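Local coordinates for vivid PAS protein VVD (Neurospora crassa, PDB 3D72) that binds a flavin-adenine dinucleotide in a LOV-type PAS domain and senses blue light, forming a rapidly exchanging dimer on light activation, at residues M100-V114 / R123-D135. The protein carries 1 engineered substitution. Sequence-based numbering, arbitrary orientation.
Sequences MRKAIDRNAEVQVEV and RFVNFLTMIPVRD. With FAD (flavin-adenine dinucleotide), chain C.
The antiparallel hairpin of strands 110-117 and 123-134, at one edge of the PAS-domain sheet, forms a wall of the LOV flavin pocket, with helix 94-106 packed over the face that carries Leu128 and Met130. Val110, Val112 and Val114 form hydrogen-bonded pairs with Met130, Leu128 and Asn126. Met130 lies alongside Val110, and the bend at its chi3 (-74°) brings CE tightly against Val110 CG1 (3.3 Å) and next to Met100 CG. Its SD meets Ile104 CD1 (3.6 Å) and flavin C9 (3.2 Å), joining helix, strand and ring. Leu128 CD1 approaches flavin N5 (3.5 Å), while CD2 touches Met100 SD, the two side chains crossing at about a right angle. Asn126 ND2 lies 3.2 Å from flavin O4 and bonds to Asn116, while OD1 accepts from Cys148 N. On the opposite face Thr129 OG1 donates to an in-plane lone pair of Gln111 OE1 at 2.9 Å. A leucine here in place of Gln111 would probably leave the Thr129 hydroxyl without this acceptor across the strands. Gln111 also crosses Phe127 obliquely, CD 3.2 Å from CZ, with amide and ring planes 48° apart.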
loop_
_atom_site.group_PDB
_atom_site.type_symbol
_atom_site.label_atom_id
_atom_site.label_comp_id
_atom_site.label_asym_id
_atom_site.label_seq_id
_atom_site.Cartn_x
_atom_site.Cartn_y
_atom_site.Cartn_z
ATOM N N MET A 100 21.955 3.739 13.809
ATOM C CA MET A 100 21.312 3.961 12.517
ATOM C C MET A 100 22.239 3.546 11.387
ATOM O O MET A 100 21.840 2.843 10.461
ATOM C CB MET A 100 20.964 5.447 12.327
ATOM C CG MET A 100 19.851 5.971 13.222
ATOM S SD MET A 100 19.338 7.653 12.780
ATOM C CE MET A 100 20.645 8.608 13.462
ATOM N N ARG A 101 23.482 3.995 11.473
ATOM C CA ARG A 101 24.471 3.702 10.451
ATOM C C ARG A 101 24.646 2.203 10.217
ATOM O O ARG A 101 24.622 1.738 9.072
ATOM C CB ARG A 101 25.809 4.326 10.838
ATOM C CG ARG A 101 26.734 4.543 9.666
ATOM C CD ARG A 101 28.161 4.318 10.086
ATOM N NE ARG A 101 28.249 3.155 10.961
ATOM C CZ ARG A 101 29.377 2.530 11.270
ATOM N NH1 ARG A 101 29.358 1.478 12.081
ATOM N NH2 ARG A 101 30.523 2.945 10.751
ATOM N N LYS A 102 24.808 1.440 11.294
ATOM C CA LYS A 102 25.000 0.001 11.149
ATOM C C LYS A 102 23.791 -0.719 10.575
ATOM O O LYS A 102 23.939 -1.619 9.751
ATOM C CB LYS A 102 25.418 -0.617 12.487
ATOM C CG LYS A 102 26.801 -0.159 12.933
ATOM C CD LYS A 102 27.329 -0.951 14.110
ATOM C CE LYS A 102 26.573 -0.634 15.381
ATOM N NZ LYS A 102 27.159 -1.348 16.554
ATOM N N ALA A 103 22.597 -0.306 10.987
ATOM C CA ALA A 103 21.374 -0.932 10.495
ATOM C C ALA A 103 21.211 -0.684 9.002
ATOM O O ALA A 103 20.934 -1.605 8.234
ATOM C CB ALA A 103 20.172 -0.390 11.241
ATOM N N ILE A 104 21.375 0.570 8.594
ATOM C CA ILE A 104 21.248 0.917 7.187
ATOM C C ILE A 104 22.272 0.153 6.347
ATOM O O ILE A 104 21.956 -0.326 5.259
ATOM C CB ILE A 104 21.436 2.438 6.970
ATOM C CG1 ILE A 104 20.319 3.201 7.686
ATOM C CG2 ILE A 104 21.436 2.759 5.475
ATOM C CD1 ILE A 104 20.515 4.703 7.704
ATOM N N ASP A 105 23.491 0.037 6.856
ATOM C CA ASP A 105 24.553 -0.674 6.150
ATOM C C ASP A 105 24.254 -2.157 5.955
ATOM O O ASP A 105 24.683 -2.755 4.966
ATOM C CB ASP A 105 25.872 -0.537 6.909
ATOM C CG ASP A 105 26.529 0.810 6.709
ATOM O OD1 ASP A 105 27.546 1.064 7.384
ATOM O OD2 ASP A 105 26.043 1.608 5.877
ATOM N N ARG A 106 23.520 -2.741 6.900
ATOM C CA ARG A 106 23.183 -4.166 6.875
ATOM C C ARG A 106 21.788 -4.474 6.336
ATOM O O ARG A 106 21.375 -5.638 6.314
ATOM C CB ARG A 106 23.266 -4.745 8.292
ATOM C CG ARG A 106 24.610 -4.616 8.991
ATOM C CD ARG A 106 24.471 -5.030 10.453
ATOM N NE ARG A 106 25.736 -5.011 11.190
ATOM C CZ ARG A 106 26.541 -3.957 11.274
ATOM N NH1 ARG A 106 26.222 -2.826 10.662
ATOM N NH2 ARG A 106 27.660 -4.028 11.984
ATOM N N ASN A 107 21.069 -3.444 5.904
ATOM C CA ASN A 107 19.705 -3.622 5.418
ATOM C C ASN A 107 18.847 -4.223 6.529
ATOM O O ASN A 107 18.001 -5.085 6.280
ATOM C CB ASN A 107 19.652 -4.530 4.184
ATOM C CG ASN A 107 20.232 -3.876 2.954
ATOM O OD1 ASN A 107 20.105 -2.669 2.762
ATOM N ND2 ASN A 107 20.862 -4.674 2.102
ATOM N N ALA A 108 19.087 -3.770 7.755
ATOM C CA ALA A 108 18.329 -4.231 8.913
ATOM C C ALA A 108 17.371 -3.119 9.318
ATOM O O ALA A 108 17.731 -1.945 9.264
ATOM C CB ALA A 108 19.276 -4.554 10.072
ATOM N N GLU A 109 16.154 -3.490 9.710
ATOM C CA GLU A 109 15.154 -2.519 10.146
ATOM C C GLU A 109 15.616 -1.905 11.457
ATOM O O GLU A 109 16.237 -2.574 12.280
ATOM C CB GLU A 109 13.799 -3.203 10.363
ATOM C CG GLU A 109 13.301 -3.930 9.134
ATOM C CD GLU A 109 11.971 -4.638 9.337
ATOM O OE1 GLU A 109 11.554 -5.356 8.415
ATOM O OE2 GLU A 109 11.343 -4.482 10.401
ATOM N N VAL A 110 15.314 -0.631 11.657
ATOM C CA VAL A 110 15.721 0.026 12.889
ATOM C C VAL A 110 14.735 1.120 13.276
ATOM O O VAL A 110 14.081 1.723 12.425
ATOM C CB VAL A 110 17.146 0.615 12.749
ATOM C CG1 VAL A 110 17.136 1.787 11.791
ATOM C CG2 VAL A 110 17.686 1.024 14.113
ATOM N N GLN A 111 14.631 1.367 14.577
ATOM C CA GLN A 111 13.730 2.375 15.090
ATOM C C GLN A 111 14.483 3.074 16.211
ATOM O O GLN A 111 15.005 2.421 17.113
ATOM C CB GLN A 111 12.469 1.689 15.613
ATOM C CG GLN A 111 11.263 2.571 15.771
ATOM C CD GLN A 111 9.985 1.750 15.898
ATOM O OE1 GLN A 111 9.133 1.748 15.003
ATOM N NE2 GLN A 111 9.858 1.032 17.007
ATOM N N VAL A 112 14.560 4.398 16.141
ATOM C CA VAL A 112 15.274 5.162 17.158
ATOM C C VAL A 112 14.644 6.519 17.406
ATOM O O VAL A 112 13.778 6.961 16.663
ATOM C CB VAL A 112 16.753 5.415 16.747
ATOM C CG1 VAL A 112 17.447 4.103 16.429
ATOM C CG2 VAL A 112 16.809 6.362 15.551
ATOM N N GLU A 113 15.054 7.154 18.502
ATOM C CA GLU A 113 14.613 8.501 18.805
ATOM C C GLU A 113 15.891 9.307 18.619
ATOM O O GLU A 113 16.925 8.982 19.203
ATOM C CB GLU A 113 14.120 8.640 20.245
ATOM C CG GLU A 113 12.741 8.071 20.490
ATOM C CD GLU A 113 12.066 8.748 21.659
ATOM O OE1 GLU A 113 12.765 9.006 22.658
ATOM O OE2 GLU A 113 10.849 9.021 21.580
ATOM N N VAL A 114 15.831 10.337 17.788
ATOM C CA VAL A 114 17.012 11.145 17.537
ATOM C C VAL A 114 16.682 12.624 17.593
ATOM O O VAL A 114 15.633 13.060 17.125
ATOM C CB VAL A 114 17.637 10.806 16.148
ATOM C CG1 VAL A 114 16.651 11.101 15.035
ATOM C CG2 VAL A 114 18.921 11.607 15.943
ATOM N N ARG A 123 14.343 22.694 18.029
ATOM C CA ARG A 123 14.749 21.350 18.419
ATOM C C ARG A 123 13.544 20.454 18.686
ATOM O O ARG A 123 12.558 20.879 19.289
ATOM C CB ARG A 123 15.601 21.410 19.690
ATOM C CG ARG A 123 15.891 20.059 20.326
ATOM C CD ARG A 123 16.585 20.229 21.668
ATOM N NE ARG A 123 16.754 18.966 22.385
ATOM C CZ ARG A 123 17.934 18.429 22.671
ATOM N NH1 ARG A 123 19.052 19.041 22.301
ATOM N NH2 ARG A 123 18.003 17.281 23.324
ATOM N N PHE A 124 13.627 19.213 18.225
ATOM C CA PHE A 124 12.567 18.250 18.470
ATOM C C PHE A 124 13.131 16.841 18.494
ATOM O O PHE A 124 14.241 16.595 18.014
ATOM C CB PHE A 124 11.435 18.363 17.431
ATOM C CG PHE A 124 11.785 17.869 16.049
ATOM C CD1 PHE A 124 12.464 18.685 15.149
ATOM C CD2 PHE A 124 11.394 16.598 15.638
ATOM C CE1 PHE A 124 12.741 18.244 13.853
ATOM C CE2 PHE A 124 11.665 16.148 14.347
ATOM C CZ PHE A 124 12.340 16.968 13.454
ATOM N N VAL A 125 12.384 15.925 19.101
ATOM C CA VAL A 125 12.799 14.534 19.157
ATOM C C VAL A 125 12.035 13.836 18.043
ATOM O O VAL A 125 10.805 13.839 18.014
ATOM C CB VAL A 125 12.451 13.883 20.509
ATOM C CG1 VAL A 125 12.992 12.459 20.554
ATOM C CG2 VAL A 125 13.041 14.713 21.648
ATOM N N ASN A 126 12.784 13.251 17.116
ATOM C CA ASN A 126 12.215 12.564 15.967
ATOM C C ASN A 126 12.211 11.061 16.213
ATOM O O ASN A 126 13.260 10.461 16.430
ATOM C CB ASN A 126 13.074 12.900 14.739
ATOM C CG ASN A 126 12.471 12.434 13.427
ATOM O OD1 ASN A 126 11.551 11.619 13.389
ATOM N ND2 ASN A 126 13.019 12.950 12.324
ATOM N N PHE A 127 11.022 10.461 16.215
ATOM C CA PHE A 127 10.893 9.016 16.377
ATOM C C PHE A 127 10.987 8.502 14.938
ATOM O O PHE A 127 10.045 8.631 14.154
ATOM C CB PHE A 127 9.534 8.661 16.987
ATOM C CG PHE A 127 9.263 7.183 17.058
ATOM C CD1 PHE A 127 8.054 6.667 16.596
ATOM C CD2 PHE A 127 10.205 6.305 17.590
ATOM C CE1 PHE A 127 7.790 5.300 16.649
ATOM C CE2 PHE A 127 9.949 4.929 17.649
ATOM C CZ PHE A 127 8.734 4.432 17.179
ATOM N N LEU A 128 12.132 7.919 14.614
ATOM C CA LEU A 128 12.427 7.445 13.270
ATOM C C LEU A 128 12.430 5.934 13.063
ATOM O O LEU A 128 12.986 5.198 13.861
ATOM C CB LEU A 128 13.793 8.003 12.880
ATOM C CG LEU A 128 14.411 7.636 11.538
ATOM C CD1 LEU A 128 13.647 8.308 10.413
ATOM C CD2 LEU A 128 15.873 8.076 11.549
ATOM N N THR A 129 11.810 5.486 11.968
ATOM C CA THR A 129 11.794 4.075 11.616
ATOM C C THR A 129 12.298 3.969 10.179
ATOM O O THR A 129 11.813 4.683 9.313
ATOM C CB THR A 129 10.373 3.485 11.658
ATOM O OG1 THR A 129 9.788 3.726 12.943
ATOM C CG2 THR A 129 10.423 1.978 11.404
ATOM N N MET A 130 13.279 3.108 9.933
ATOM C CA MET A 130 13.808 2.927 8.573
ATOM C C MET A 130 13.677 1.468 8.177
ATOM O O MET A 130 14.113 0.573 8.908
ATOM C CB MET A 130 15.272 3.356 8.512
ATOM C CG MET A 130 15.478 4.855 8.634
ATOM S SD MET A 130 17.202 5.307 8.918
ATOM C CE MET A 130 17.436 4.840 10.619
ATOM N N ILE A 131 13.073 1.233 7.014
ATOM C CA ILE A 131 12.842 -0.117 6.516
ATOM C C ILE A 131 13.411 -0.253 5.111
ATOM O O ILE A 131 13.061 0.538 4.236
ATOM C CB ILE A 131 11.322 -0.411 6.428
ATOM C CG1 ILE A 131 10.636 -0.079 7.762
ATOM C CG2 ILE A 131 11.094 -1.864 6.056
ATOM C CD1 ILE A 131 11.065 -0.960 8.913
ATOM N N PRO A 132 14.303 -1.238 4.877
ATOM C CA PRO A 132 14.851 -1.385 3.525
ATOM C C PRO A 132 13.761 -1.824 2.562
ATOM O O PRO A 132 12.856 -2.571 2.934
ATOM C CB PRO A 132 15.922 -2.454 3.698
ATOM C CG PRO A 132 15.353 -3.309 4.775
ATOM C CD PRO A 132 14.834 -2.287 5.764
ATOM N N VAL A 133 13.887 -1.373 1.318
ATOM C CA VAL A 133 12.918 -1.640 0.268
ATOM C C VAL A 133 13.529 -2.272 -0.990
ATOM O O VAL A 133 14.583 -1.842 -1.467
ATOM C CB VAL A 133 12.217 -0.304 -0.112
ATOM C CG1 VAL A 133 11.245 -0.507 -1.248
ATOM C CG2 VAL A 133 11.500 0.254 1.112
ATOM N N ARG A 134 12.863 -3.297 -1.516
ATOM C CA ARG A 134 13.326 -3.970 -2.729
ATOM C C ARG A 134 12.703 -3.308 -3.949
ATOM O O ARG A 134 11.520 -2.968 -3.931
ATOM C CB ARG A 134 12.899 -5.442 -2.713
ATOM C CG ARG A 134 13.361 -6.228 -1.507
ATOM C CD ARG A 134 12.715 -7.614 -1.496
ATOM N NE ARG A 134 13.044 -8.363 -0.287
ATOM C CZ ARG A 134 14.253 -8.838 -0.029
ATOM N NH1 ARG A 134 15.230 -8.639 -0.898
ATOM N NH2 ARG A 134 14.488 -9.501 1.093
ATOM N N ASP A 135 13.479 -3.111 -5.012
ATOM C CA ASP A 135 12.900 -2.533 -6.223
ATOM C C ASP A 135 12.491 -3.675 -7.159
ATOM O O ASP A 135 12.327 -4.807 -6.711
ATOM C CB ASP A 135 13.879 -1.577 -6.910
ATOM C CG ASP A 135 15.137 -2.262 -7.383
ATOM O OD1 ASP A 135 15.272 -3.486 -7.191
ATOM O OD2 ASP A 135 15.995 -1.558 -7.951
HETATM P PA FAD C . 28.474 8.768 10.649
HETATM O O1A FAD C . 28.548 10.107 10.003
HETATM O O2A FAD C . 29.525 7.781 10.306
HETATM O O5B FAD C . 28.417 8.986 12.219
HETATM C C5B FAD C . 28.366 7.908 13.175
HETATM C C4B FAD C . 28.595 8.510 14.558
HETATM O O4B FAD C . 28.610 7.416 15.493
HETATM C C3B FAD C . 29.919 9.286 14.729
HETATM O O3B FAD C . 29.768 10.593 15.220
HETATM C C2B FAD C . 30.783 8.413 15.632
HETATM O O2B FAD C . 31.597 9.059 16.576
HETATM C C1B FAD C . 29.820 7.404 16.263
HETATM N N9A FAD C . 30.294 6.033 16.245
HETATM C C8A FAD C . 30.613 5.268 15.157
HETATM N N7A FAD C . 31.030 4.058 15.449
HETATM C C5A FAD C . 31.008 4.033 16.833
HETATM C C6A FAD C . 31.341 2.998 17.778
HETATM N N6A FAD C . 31.789 1.803 17.383
HETATM N N1A FAD C . 31.209 3.273 19.107
HETATM C C2A FAD C . 30.754 4.502 19.475
HETATM N N3A FAD C . 30.403 5.542 18.684
HETATM C C4A FAD C . 30.571 5.217 17.329
HETATM N N1 FAD C . 18.625 10.915 10.410
HETATM C C2 FAD C . 18.029 11.914 11.109
HETATM O O2 FAD C . 18.627 12.560 11.990
HETATM N N3 FAD C . 16.685 12.229 10.853
HETATM C C4 FAD C . 15.885 11.603 9.895
HETATM O O4 FAD C . 14.691 11.954 9.754
HETATM C C4X FAD C . 16.508 10.558 9.183
HETATM N N5 FAD C . 15.773 9.885 8.189
HETATM C C5X FAD C . 16.408 8.870 7.496
HETATM C C6 FAD C . 15.679 8.173 6.483
HETATM C C7 FAD C . 16.257 7.178 5.731
HETATM C C7M FAD C . 15.378 6.478 4.685
HETATM C C8 FAD C . 17.624 6.848 5.908
HETATM C C8M FAD C . 18.328 5.780 5.095
HETATM C C9 FAD C . 18.377 7.533 6.929
HETATM C C9A FAD C . 17.802 8.542 7.720
HETATM N N10 FAD C . 18.523 9.251 8.764
HETATM C C10 FAD C . 17.891 10.270 9.441
HETATM C "C1'" FAD C . 19.933 8.931 9.122
HETATM C "C2'" FAD C . 21.089 9.547 8.373
HETATM O "O2'" FAD C . 20.737 9.646 6.988
HETATM C "C3'" FAD C . 22.333 8.667 8.640
HETATM O "O3'" FAD C . 22.073 7.352 8.152
HETATM C "C4'" FAD C . 22.692 8.573 10.161
HETATM O "O4'" FAD C . 23.076 9.852 10.629
HETATM C "C5'" FAD C . 23.810 7.559 10.452
HETATM O "O5'" FAD C . 24.754 7.486 9.371
HETATM P P FAD C . 25.945 8.520 9.195
HETATM O O1P FAD C . 26.420 8.353 7.819
HETATM O O2P FAD C . 25.511 9.887 9.575
HETATM O O3P FAD C . 27.114 8.073 10.199
HETATM O O HOH W 1 17.088 0.339 8.190
HETATM O O HOH W 2 9.439 11.306 19.675
#